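Local coordinates for protein homocitrate synthase (Sulfolobus acidocaldarius, PDB 6KTQ) that catalyses the aldol-type condensation of acetyl-CoA with 2-oxoglutarate to give homocitrate, the first step of lysine biosynthesis through alpha-aminoadipate, at residues Arg344-Asp349 / Val357-Asp362; Asn238-Ala243 / Ala270-Tyr275; Leu302-Asn305 / Asp311-Phe314; Glu42-Gln45 / Val50-Thr53. One frame throughout, in Å; residues are numbered along the deposited sequence.

Contact 1. Residues Arg344-Asp349 / Val357-Asp362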
loop_
_atom_site.group_PDB
_atom_site.type_symbol
_atom_site.label_atom_id
_atom_site.label_comp_id
_atom_site.label_asym_id
_atom_site.label_seq_id
_atom_site.Cartn_x
_atom_site.Cartn_y
_atom_site.Cartn_z
ATOM N N ARG A 344 12.386 -30.158 17.491
ATOM C CA ARG A 344 13.678 -30.093 16.842
ATOM C C ARG A 344 14.424 -31.381 17.111
ATOM O O ARG A 344 14.033 -32.196 17.962
ATOM C CB ARG A 344 14.496 -28.904 17.367
ATOM C CG ARG A 344 15.008 -29.049 18.813
ATOM C CD ARG A 344 15.791 -27.813 19.247
ATOM N NE ARG A 344 14.958 -26.629 19.095
ATOM C CZ ARG A 344 14.058 -26.220 19.980
ATOM N NH1 ARG A 344 13.917 -26.871 21.137
ATOM N NH2 ARG A 344 13.305 -25.142 19.726
ATOM N N ASP A 345 15.496 -31.564 16.369
ATOM C CA ASP A 345 16.377 -32.679 16.591
ATOM C C ASP A 345 17.734 -32.233 16.087
ATOM O O ASP A 345 17.855 -31.169 15.462
ATOM C CB ASP A 345 15.849 -33.906 15.830
ATOM C CG ASP A 345 16.462 -35.225 16.302
ATOM O OD1 ASP A 345 17.185 -35.263 17.312
ATOM O OD2 ASP A 345 16.217 -36.239 15.637
ATOM N N TYR A 346 18.758 -33.030 16.366
ATOM C CA TYR A 346 20.025 -32.850 15.715
ATOM C C TYR A 346 20.668 -34.186 15.370
ATOM O O TYR A 346 20.355 -35.207 15.963
ATOM C CB TYR A 346 20.942 -31.932 16.513
ATOM C CG TYR A 346 21.360 -32.459 17.847
ATOM C CD1 TYR A 346 22.432 -33.359 17.954
ATOM C CD2 TYR A 346 20.710 -32.066 18.997
ATOM C CE1 TYR A 346 22.840 -33.859 19.195
ATOM C CE2 TYR A 346 21.106 -32.555 20.247
ATOM C CZ TYR A 346 22.173 -33.461 20.338
ATOM O OH TYR A 346 22.562 -33.979 21.556
ATOM N N VAL A 347 21.541 -34.178 14.379
ATOM C CA VAL A 347 22.209 -35.403 13.950
ATOM C C VAL A 347 23.689 -35.291 14.302
ATOM O O VAL A 347 24.171 -34.193 14.513
ATOM C CB VAL A 347 22.040 -35.700 12.439
ATOM C CG1 VAL A 347 20.614 -36.123 12.123
ATOM C CG2 VAL A 347 22.458 -34.523 11.575
ATOM N N ILE A 348 24.394 -36.429 14.327
ATOM C CA ILE A 348 25.819 -36.456 14.623
ATOM C C ILE A 348 26.564 -37.230 13.552
ATOM O O ILE A 348 26.260 -38.384 13.291
ATOM C CB ILE A 348 26.092 -37.052 16.019
ATOM C CG1 ILE A 348 25.601 -36.083 17.083
ATOM C CG2 ILE A 348 27.588 -37.334 16.225
ATOM C CD1 ILE A 348 25.585 -36.681 18.454
ATOM N N ASP A 349 27.528 -36.564 12.927
ATOM C CA ASP A 349 28.427 -37.163 11.950
ATOM C C ASP A 349 29.744 -36.404 12.021
ATOM O O ASP A 349 29.972 -35.705 13.003
ATOM C CB ASP A 349 27.786 -37.193 10.553
ATOM C CG ASP A 349 27.556 -35.813 9.941
ATOM O OD1 ASP A 349 28.070 -34.781 10.468
ATOM O OD2 ASP A 349 26.856 -35.808 8.876
ATOM N N VAL A 357 28.073 -33.617 21.029
ATOM C CA VAL A 357 28.377 -34.980 21.497
ATOM C C VAL A 357 28.096 -35.082 23.010
ATOM O O VAL A 357 27.421 -36.033 23.456
ATOM C CB VAL A 357 29.811 -35.387 21.106
ATOM C CG1 VAL A 357 30.222 -36.654 21.811
ATOM C CG2 VAL A 357 29.913 -35.576 19.598
ATOM N N LYS A 358 28.535 -34.083 23.788
ATOM C CA LYS A 358 28.251 -34.049 25.224
ATOM C C LYS A 358 26.772 -34.093 25.492
ATOM O O LYS A 358 26.322 -34.837 26.372
ATOM C CB LYS A 358 28.820 -32.803 25.920
ATOM C CG LYS A 358 30.305 -32.841 26.176
ATOM C CD LYS A 358 30.796 -31.655 27.021
ATOM C CE LYS A 358 32.313 -31.495 26.894
ATOM N NZ LYS A 358 32.994 -31.072 28.158
ATOM N N ASP A 359 26.005 -33.296 24.744
ATOM C CA ASP A 359 24.565 -33.231 24.970
ATOM C C ASP A 359 23.879 -34.580 24.740
ATOM O O ASP A 359 23.016 -34.961 25.514
ATOM C CB ASP A 359 23.901 -32.171 24.092
ATOM C CG ASP A 359 22.428 -32.064 24.366
ATOM O OD1 ASP A 359 22.077 -31.579 25.442
ATOM O OD2 ASP A 359 21.636 -32.526 23.550
ATOM N N ARG A 360 24.248 -35.284 23.674
ATOM C CA ARG A 360 23.663 -36.588 23.387
ATOM C C ARG A 360 24.047 -37.651 24.450
ATOM O O ARG A 360 23.205 -38.431 24.909
ATOM C CB ARG A 360 24.066 -37.074 21.996
ATOM C CG ARG A 360 23.228 -38.226 21.491
ATOM C CD ARG A 360 21.823 -37.773 21.109
ATOM N NE ARG A 360 20.874 -38.884 21.001
ATOM C CZ ARG A 360 19.545 -38.764 21.058
ATOM N NH1 ARG A 360 18.965 -37.571 21.224
ATOM N NH2 ARG A 360 18.784 -39.847 20.973
ATOM N N PHE A 361 25.310 -37.677 24.854
ATOM C CA PHE A 361 25.687 -38.559 25.979
ATOM C C PHE A 361 24.914 -38.239 27.260
ATOM O O PHE A 361 24.455 -39.150 27.979
ATOM C CB PHE A 361 27.205 -38.546 26.194
ATOM C CG PHE A 361 27.934 -39.429 25.231
ATOM C CD1 PHE A 361 27.701 -40.796 25.227
ATOM C CD2 PHE A 361 28.817 -38.916 24.324
ATOM C CE1 PHE A 361 28.353 -41.619 24.350
ATOM C CE2 PHE A 361 29.473 -39.734 23.447
ATOM C CZ PHE A 361 29.237 -41.100 23.458
ATOM N N ASP A 362 24.736 -36.959 27.547
ATOM C CA ASP A 362 23.911 -36.569 28.682
ATOM C C ASP A 362 22.484 -37.145 28.599
ATOM O O ASP A 362 21.935 -37.663 29.585
ATOM C CB ASP A 362 23.845 -35.055 28.795
ATOM C CG ASP A 362 23.042 -34.613 29.992
ATOM O OD1 ASP A 362 23.566 -34.714 31.123
ATOM O OD2 ASP A 362 21.867 -34.206 29.806
#

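Contact 2. Residues Asn238-Ala243 / Ala270-Tyr275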
loop_
_atom_site.group_PDB
_atom_site.type_symbol
_atom_site.label_atom_id
_atom_site.label_comp_id
_atom_site.label_asym_id
_atom_site.label_seq_id
_atom_site.Cartn_x
_atom_site.Cartn_y
_atom_site.Cartn_z
ATOM N N ASN A 238 5.515 -15.444 -5.226
ATOM C CA ASN A 238 4.505 -14.816 -6.049
ATOM C C ASN A 238 3.146 -14.715 -5.360
ATOM O O ASN A 238 2.438 -13.664 -5.441
ATOM C CB ASN A 238 4.394 -15.509 -7.420
ATOM C CG ASN A 238 5.501 -15.141 -8.355
ATOM O OD1 ASN A 238 6.012 -15.985 -9.113
ATOM N ND2 ASN A 238 5.838 -13.865 -8.396
ATOM N N VAL A 239 2.761 -15.741 -4.619
ATOM C CA VAL A 239 1.472 -15.660 -3.945
ATOM C C VAL A 239 1.486 -14.627 -2.804
ATOM O O VAL A 239 0.460 -13.915 -2.601
ATOM C CB VAL A 239 0.894 -17.034 -3.495
ATOM C CG1 VAL A 239 0.855 -18.006 -4.665
ATOM C CG2 VAL A 239 1.622 -17.625 -2.320
ATOM N N LEU A 240 2.618 -14.510 -2.087
ATOM C CA LEU A 240 2.698 -13.516 -1.025
ATOM C C LEU A 240 2.668 -12.129 -1.690
ATOM O O LEU A 240 1.980 -11.244 -1.231
ATOM C CB LEU A 240 3.942 -13.654 -0.162
ATOM C CG LEU A 240 4.217 -14.897 0.707
ATOM C CD1 LEU A 240 4.892 -14.504 2.032
ATOM C CD2 LEU A 240 2.999 -15.762 0.985
ATOM N N ALA A 241 3.385 -11.967 -2.779
ATOM C CA ALA A 241 3.386 -10.666 -3.473
ATOM C C ALA A 241 1.972 -10.292 -3.973
ATOM O O ALA A 241 1.547 -9.130 -3.915
ATOM C CB ALA A 241 4.351 -10.700 -4.609
ATOM N N ALA A 242 1.243 -11.289 -4.470
ATOM C CA ALA A 242 -0.129 -11.075 -4.898
ATOM C C ALA A 242 -1.011 -10.619 -3.743
ATOM O O ALA A 242 -1.843 -9.706 -3.884
ATOM C CB ALA A 242 -0.673 -12.341 -5.551
ATOM N N ALA A 243 -0.850 -11.261 -2.600
ATOM C CA ALA A 243 -1.572 -10.896 -1.394
ATOM C C ALA A 243 -1.258 -9.464 -0.943
ATOM O O ALA A 243 -2.171 -8.750 -0.518
ATOM C CB ALA A 243 -1.290 -11.882 -0.273
ATOM N N ALA A 270 1.382 -21.177 4.104
ATOM C CA ALA A 270 0.801 -20.911 5.403
ATOM C C ALA A 270 1.854 -20.396 6.401
ATOM O O ALA A 270 1.624 -19.431 7.125
ATOM C CB ALA A 270 0.130 -22.168 5.945
ATOM N N ALA A 271 3.018 -21.027 6.398
ATOM C CA ALA A 271 4.113 -20.617 7.232
ATOM C C ALA A 271 4.625 -19.231 6.846
ATOM O O ALA A 271 4.917 -18.432 7.723
ATOM C CB ALA A 271 5.253 -21.616 7.132
ATOM N N ALA A 272 4.762 -18.966 5.546
ATOM C CA ALA A 272 5.306 -17.682 5.097
ATOM C C ALA A 272 4.309 -16.542 5.425
ATOM O O ALA A 272 4.724 -15.447 5.823
ATOM C CB ALA A 272 5.667 -17.726 3.624
ATOM N N LEU A 273 3.017 -16.812 5.299
ATOM C CA LEU A 273 1.998 -15.849 5.715
ATOM C C LEU A 273 2.046 -15.591 7.233
ATOM O O LEU A 273 1.920 -14.453 7.667
ATOM C CB LEU A 273 0.615 -16.256 5.295
ATOM C CG LEU A 273 0.334 -16.182 3.803
ATOM C CD1 LEU A 273 -1.020 -16.824 3.539
ATOM C CD2 LEU A 273 0.359 -14.750 3.302
ATOM N N LYS A 274 2.249 -16.629 8.033
ATOM C CA LYS A 274 2.414 -16.449 9.468
ATOM C C LYS A 274 3.598 -15.540 9.789
ATOM O O LYS A 274 3.440 -14.526 10.519
ATOM C CB LYS A 274 2.535 -17.809 10.178
ATOM C CG LYS A 274 3.005 -17.763 11.608
ATOM C CD LYS A 274 2.052 -17.043 12.520
ATOM C CE LYS A 274 2.396 -17.261 13.995
ATOM N NZ LYS A 274 1.318 -16.728 14.839
ATOM N N TYR A 275 4.766 -15.877 9.243
ATOM C CA TYR A 275 5.972 -15.135 9.522
ATOM C C TYR A 275 5.893 -13.697 9.006
ATOM O O TYR A 275 6.169 -12.763 9.745
ATOM C CB TYR A 275 7.200 -15.793 8.905
ATOM C CG TYR A 275 8.450 -15.188 9.445
ATOM C CD1 TYR A 275 8.963 -15.611 10.665
ATOM C CD2 TYR A 275 9.098 -14.149 8.774
ATOM C CE1 TYR A 275 10.091 -15.041 11.204
ATOM C CE2 TYR A 275 10.229 -13.568 9.296
ATOM C CZ TYR A 275 10.715 -14.015 10.519
ATOM O OH TYR A 275 11.852 -13.499 11.053
#

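Contact 3. Residues Leu302-Asn305 / Asp311-Phe314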
loop_
_atom_site.group_PDB
_atom_site.type_symbol
_atom_site.label_atom_id
_atom_site.label_comp_id
_atom_site.label_asym_id
_atom_site.label_seq_id
_atom_site.Cartn_x
_atom_site.Cartn_y
_atom_site.Cartn_z
ATOM N N LEU A 302 7.488 -36.685 0.028
ATOM C CA LEU A 302 8.091 -35.371 0.195
ATOM C C LEU A 302 9.595 -35.581 0.411
ATOM O O LEU A 302 9.994 -36.480 1.161
ATOM C CB LEU A 302 7.472 -34.656 1.406
ATOM C CG LEU A 302 6.640 -33.358 1.238
ATOM C CD1 LEU A 302 6.387 -32.920 -0.194
ATOM C CD2 LEU A 302 5.339 -33.472 1.985
ATOM N N PRO A 303 10.436 -34.756 -0.235
ATOM C CA PRO A 303 11.829 -34.875 0.084
ATOM C C PRO A 303 12.094 -34.423 1.537
ATOM O O PRO A 303 11.278 -33.714 2.137
ATOM C CB PRO A 303 12.488 -33.960 -0.954
ATOM C CG PRO A 303 11.477 -32.881 -1.171
ATOM C CD PRO A 303 10.168 -33.622 -1.147
ATOM N N PRO A 304 13.202 -34.876 2.129
ATOM C CA PRO A 304 13.425 -34.514 3.540
ATOM C C PRO A 304 13.701 -33.017 3.731
ATOM O O PRO A 304 13.584 -32.522 4.825
ATOM C CB PRO A 304 14.656 -35.340 3.939
ATOM C CG PRO A 304 15.333 -35.674 2.659
ATOM C CD PRO A 304 14.270 -35.738 1.595
ATOM N N ASN A 305 14.064 -32.319 2.670
ATOM C CA ASN A 305 14.313 -30.880 2.736
ATOM C C ASN A 305 13.078 -30.009 2.420
ATOM O O ASN A 305 13.190 -28.791 2.214
ATOM C CB ASN A 305 15.552 -30.514 1.865
ATOM C CG ASN A 305 15.260 -30.414 0.354
ATOM O OD1 ASN A 305 16.087 -29.895 -0.414
ATOM N ND2 ASN A 305 14.106 -30.877 -0.075
ATOM N N ASP A 311 11.248 -33.744 6.690
ATOM C CA ASP A 311 11.984 -34.431 7.757
ATOM C C ASP A 311 13.039 -33.544 8.414
ATOM O O ASP A 311 13.179 -33.553 9.637
ATOM C CB ASP A 311 12.691 -35.674 7.202
ATOM C CG ASP A 311 11.727 -36.727 6.699
ATOM O OD1 ASP A 311 10.574 -36.765 7.157
ATOM O OD2 ASP A 311 12.135 -37.532 5.838
ATOM N N TYR A 312 13.808 -32.796 7.608
ATOM C CA TYR A 312 14.935 -32.039 8.122
ATOM C C TYR A 312 14.676 -30.598 8.526
ATOM O O TYR A 312 15.643 -29.924 8.948
ATOM C CB TYR A 312 16.096 -32.028 7.111
ATOM C CG TYR A 312 16.632 -33.387 6.743
ATOM C CD1 TYR A 312 16.397 -34.500 7.526
ATOM C CD2 TYR A 312 17.405 -33.543 5.604
ATOM C CE1 TYR A 312 16.903 -35.744 7.167
ATOM C CE2 TYR A 312 17.902 -34.778 5.252
ATOM C CZ TYR A 312 17.647 -35.861 6.041
ATOM O OH TYR A 312 18.151 -37.088 5.676
ATOM N N ALA A 313 13.431 -30.114 8.415
ATOM C CA ALA A 313 13.146 -28.691 8.594
ATOM C C ALA A 313 13.650 -28.143 9.935
ATOM O O ALA A 313 14.089 -26.988 10.024
ATOM C CB ALA A 313 11.647 -28.415 8.453
ATOM N N PHE A 314 13.554 -28.937 10.993
ATOM C CA PHE A 314 14.037 -28.515 12.312
ATOM C C PHE A 314 15.139 -29.470 12.849
ATOM O O PHE A 314 15.251 -29.682 14.047
ATOM C CB PHE A 314 12.872 -28.392 13.265
ATOM C CG PHE A 314 11.824 -27.419 12.793
ATOM C CD1 PHE A 314 11.983 -26.058 13.011
ATOM C CD2 PHE A 314 10.720 -27.854 12.110
ATOM C CE1 PHE A 314 11.028 -25.148 12.575
ATOM C CE2 PHE A 314 9.766 -26.951 11.649
ATOM C CZ PHE A 314 9.918 -25.598 11.900
HETATM O O HOH W 1 10.157 -34.836 4.360
#

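Contact 4. Residues Glu42-Gln45 / Val50-Thr53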
loop_
_atom_site.group_PDB
_atom_site.type_symbol
_atom_site.label_atom_id
_atom_site.label_comp_id
_atom_site.label_asym_id
_atom_site.label_seq_id
_atom_site.Cartn_x
_atom_site.Cartn_y
_atom_site.Cartn_z
ATOM N N GLU A 42 -6.142 -29.298 -9.310
ATOM C CA GLU A 42 -4.757 -29.137 -9.753
ATOM C C GLU A 42 -3.892 -30.328 -9.285
ATOM O O GLU A 42 -3.106 -30.874 -10.075
ATOM C CB GLU A 42 -4.174 -27.823 -9.239
ATOM C CG GLU A 42 -2.709 -27.564 -9.626
ATOM C CD GLU A 42 -2.526 -27.239 -11.098
ATOM O OE1 GLU A 42 -3.277 -26.382 -11.612
ATOM O OE2 GLU A 42 -1.612 -27.805 -11.751
ATOM N N GLY A 43 -4.036 -30.719 -8.024
ATOM C CA GLY A 43 -3.170 -31.739 -7.446
ATOM C C GLY A 43 -3.285 -33.104 -8.135
ATOM O O GLY A 43 -2.297 -33.842 -8.259
ATOM N N GLU A 44 -4.499 -33.454 -8.551
ATOM C CA GLU A 44 -4.707 -34.712 -9.283
ATOM C C GLU A 44 -4.249 -34.611 -10.746
ATOM O O GLU A 44 -4.322 -35.587 -11.472
ATOM C CB GLU A 44 -6.171 -35.164 -9.196
ATOM C CG GLU A 44 -6.312 -36.658 -9.117
ATOM C CD GLU A 44 -7.746 -37.155 -9.208
ATOM O OE1 GLU A 44 -8.685 -36.363 -9.497
ATOM O OE2 GLU A 44 -7.942 -38.361 -8.980
ATOM N N GLN A 45 -3.768 -33.450 -11.191
ATOM C CA GLN A 45 -3.145 -33.343 -12.527
ATOM C C GLN A 45 -1.647 -33.620 -12.496
ATOM O O GLN A 45 -0.977 -33.465 -13.503
ATOM C CB GLN A 45 -3.446 -31.994 -13.185
ATOM C CG GLN A 45 -4.927 -31.808 -13.493
ATOM C CD GLN A 45 -5.306 -30.436 -14.013
ATOM O OE1 GLN A 45 -6.327 -29.906 -13.624
ATOM N NE2 GLN A 45 -4.495 -29.864 -14.888
ATOM N N VAL A 50 -3.426 -40.255 -8.889
ATOM C CA VAL A 50 -4.881 -40.307 -8.970
ATOM C C VAL A 50 -5.375 -40.645 -7.584
ATOM O O VAL A 50 -4.671 -41.295 -6.826
ATOM C CB VAL A 50 -5.389 -41.349 -10.003
ATOM C CG1 VAL A 50 -5.184 -40.840 -11.422
ATOM C CG2 VAL A 50 -4.712 -42.709 -9.797
ATOM N N PHE A 51 -6.578 -40.170 -7.264
ATOM C CA PHE A 51 -7.219 -40.446 -6.019
ATOM C C PHE A 51 -8.505 -41.211 -6.273
ATOM O O PHE A 51 -9.189 -40.931 -7.239
ATOM C CB PHE A 51 -7.629 -39.138 -5.346
ATOM C CG PHE A 51 -6.476 -38.229 -5.047
ATOM C CD1 PHE A 51 -5.376 -38.697 -4.351
ATOM C CD2 PHE A 51 -6.505 -36.910 -5.446
ATOM C CE1 PHE A 51 -4.332 -37.867 -4.036
ATOM C CE2 PHE A 51 -5.456 -36.070 -5.135
ATOM C CZ PHE A 51 -4.363 -36.549 -4.439
ATOM N N THR A 52 -8.844 -42.124 -5.370
ATOM C CA THR A 52 -10.174 -42.745 -5.363
ATOM C C THR A 52 -11.180 -41.750 -4.815
ATOM O O THR A 52 -10.808 -40.737 -4.222
ATOM C CB THR A 52 -10.206 -43.980 -4.464
ATOM O OG1 THR A 52 -9.897 -43.591 -3.124
ATOM C CG2 THR A 52 -9.155 -44.987 -4.933
ATOM N N THR A 53 -12.463 -42.032 -5.010
ATOM C CA THR A 53 -13.509 -41.176 -4.454
ATOM C C THR A 53 -13.385 -41.065 -2.936
ATOM O O THR A 53 -13.405 -39.959 -2.380
ATOM C CB THR A 53 -14.900 -41.676 -4.890
ATOM O OG1 THR A 53 -15.032 -41.447 -6.292
ATOM C CG2 THR A 53 -15.995 -40.951 -4.181
#

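Contact 1. Residues Arg344-Asp349 / Val357-Asp362
Ile348 and Val357 mark the closest backbone approach, their CA atoms 7.5 Å apart, where a short strand and the loop residues after it run past a helix. Tyr346 reaches the helix with its hydroxyl and holds its only hydrogen bond across the contact there: OH donates to Asp359 OD2 over a short 2.6 Å. The carboxylate oxygen comes in at the edge of the tyrosine ring, in its plane, and accepts the bond through its anti lone pair, with ring and carboxylate turned 52° apart. Asp359 can offer that oxygen because its CG stands opposite the backbone N (chi1 -178°). This is the post-HMGL region of the enzyme, where strand 345-346 pairs in parallel with strand 315-316 and helix 354-364 packs against Tyr346 and Ile348. A phenylalanine in place of Tyr346 would probably leave Asp359 OD2 without this donor. Beside the polar pair the contact turns apolar. The CD1 tip of Ile348 lies 3.9 Å from Arg360 CB, against the aliphatic root of a side chain whose guanidinium turns to Asp391, and Ile348 CG2 meets Val357 CG2 more loosely, at 4.5 Å. Leu394 of helix 391-402 and Ile380 of helix 370-381 also touch Ile348.

Contact 2. Residues Asn238-Ala243 / Ala270-Tyr275
Apolar contact carries this meeting of two helices, and Leu240 makes the close contacts from one side. Its two methyl branches part to different targets: CD1 touches Ala272 CB at 3.7 Å, while CD2 meets Leu273 CD2, also at 3.7 Å. The leucines pass each other running in opposite directions. A chi2 of -144° in Leu240, off the staggered trans value, leaves CD1 toward Ala272 and CD2 toward Leu273. The helices belong to the outer layer of the TIM barrel: helix 235-244 follows strand 223-228, and helix 266-277 follows strand 249-252, the neighbouring strand of the barrel. Replacing Leu240 with alanine would probably open a gap between the helices, leaving Ala272 CB and the CD2 methyl of Leu273 without their apolar partner. The polar interactions run within each helix instead. Ala242 N bonds to Asn238 O (2.8 Å) in one, and Tyr275 N to Ala271 O (3.0 Å) in the other, regular i+4 to i helical bonds. Further apolar packing surrounds the pair: Val239 and Ala242 lean on Ile226 of strand 223-228, and Phe277, farther along helix 266-277, touches both Leu240 and Ala243.

Contact 3. Residues Leu302-Asn305 / Asp311-Phe314
Pro304 lays its CB over one face of the Tyr312 ring, close to the centre: the carbon stands 3.6 Å from the ring centroid and only 12° off the normal, a CH-pi contact. Pro304 CG adds to it near the phenol end, 3.8 Å from Tyr312 CE2. Proline and tyrosine side chains lie next to each other and point the same way. With CG of Tyr312 beside its own backbone N (chi1 -59°), the ring sits on the same side as its N-H, and both can engage one residue: Tyr312 N donates to Pro304 O at 2.8 Å, nearly straight at 167°. Asp311 fills the flank, its CB 3.8 Å from Pro304 CB. Its N-H is satisfied by a water molecule, which accepts from Asp311 N at 2.8 Å and donates to Pro303 O at 2.7 Å, so the two backbones are joined both directly and through solvent. The contact thus closes a small surface loop within the connection from helix 287-298, where Glu295 accepts from the backbone N of Leu302, to strand 315-316, just ahead of which Phe314 bonds through its backbone to Asp345.

Contact 4. Residues Glu42-Gln45 / Val50-Thr53
Val50 meets Glu44 first, its CA lying 3.6 Å from Glu44 OE2 and its CB 4.1 Å from the same oxygen. Phe51 follows and makes the hydrogen bond of the contact: its backbone N donates to Glu44 OE2 at 2.8 Å, almost straight at 173°. The N-H reaches the oxygen on its anti side, 23° out of the carboxylate plane. Glu44 stretches out beyond CG, which carries its carboxylate across to the Phe51 backbone and lays its methylene CG 3.7 Å from Phe51 CD2. The two side chains pass in opposite directions, with carboxylate and ring planes only 19° apart. The other carboxylate oxygen, OE1, forms a salt bridge with Arg56 of helix 53-66, so one side chain grips both the loop and the helix it enters. This loop follows strand 31-37 of the TIM barrel and carries part of the active site: Glu42 binds the zinc ion together with His227 and His229, and touches the bound 2-oxoglutarate, while the coenzyme A lies about 9 Å from the side chain of Glu44. Thr52 comes next and is the N-cap of helix 53-66. Its side chain caps a backbone N of the first turn, and its own N donates to Gln55 OE1, consistent with a capping box. Thr53 then opens the helix.

In the fold
From the N terminus, contact 4 comes first and closes a four-residue loop within the connection between strand 31-37 and helix 53-66, beside the zinc site. Contact 2 follows, joining helices 235-244 and 266-277 on the outside of the same barrel, across a stretch that includes strand 249-252. Contact 3 pinches the loop after helix 287-298, where the chain leaves the barrel, and contact 1 closes the turn between strand 345-346 and helix 354-364 in the outlying C-terminal region. All four are in series, none nested or crossing. Contacts 3 and 1 touch through the backbones of Phe314 and Asp345, whereas the centres of contacts 1 and 4 are about 41 Å apart.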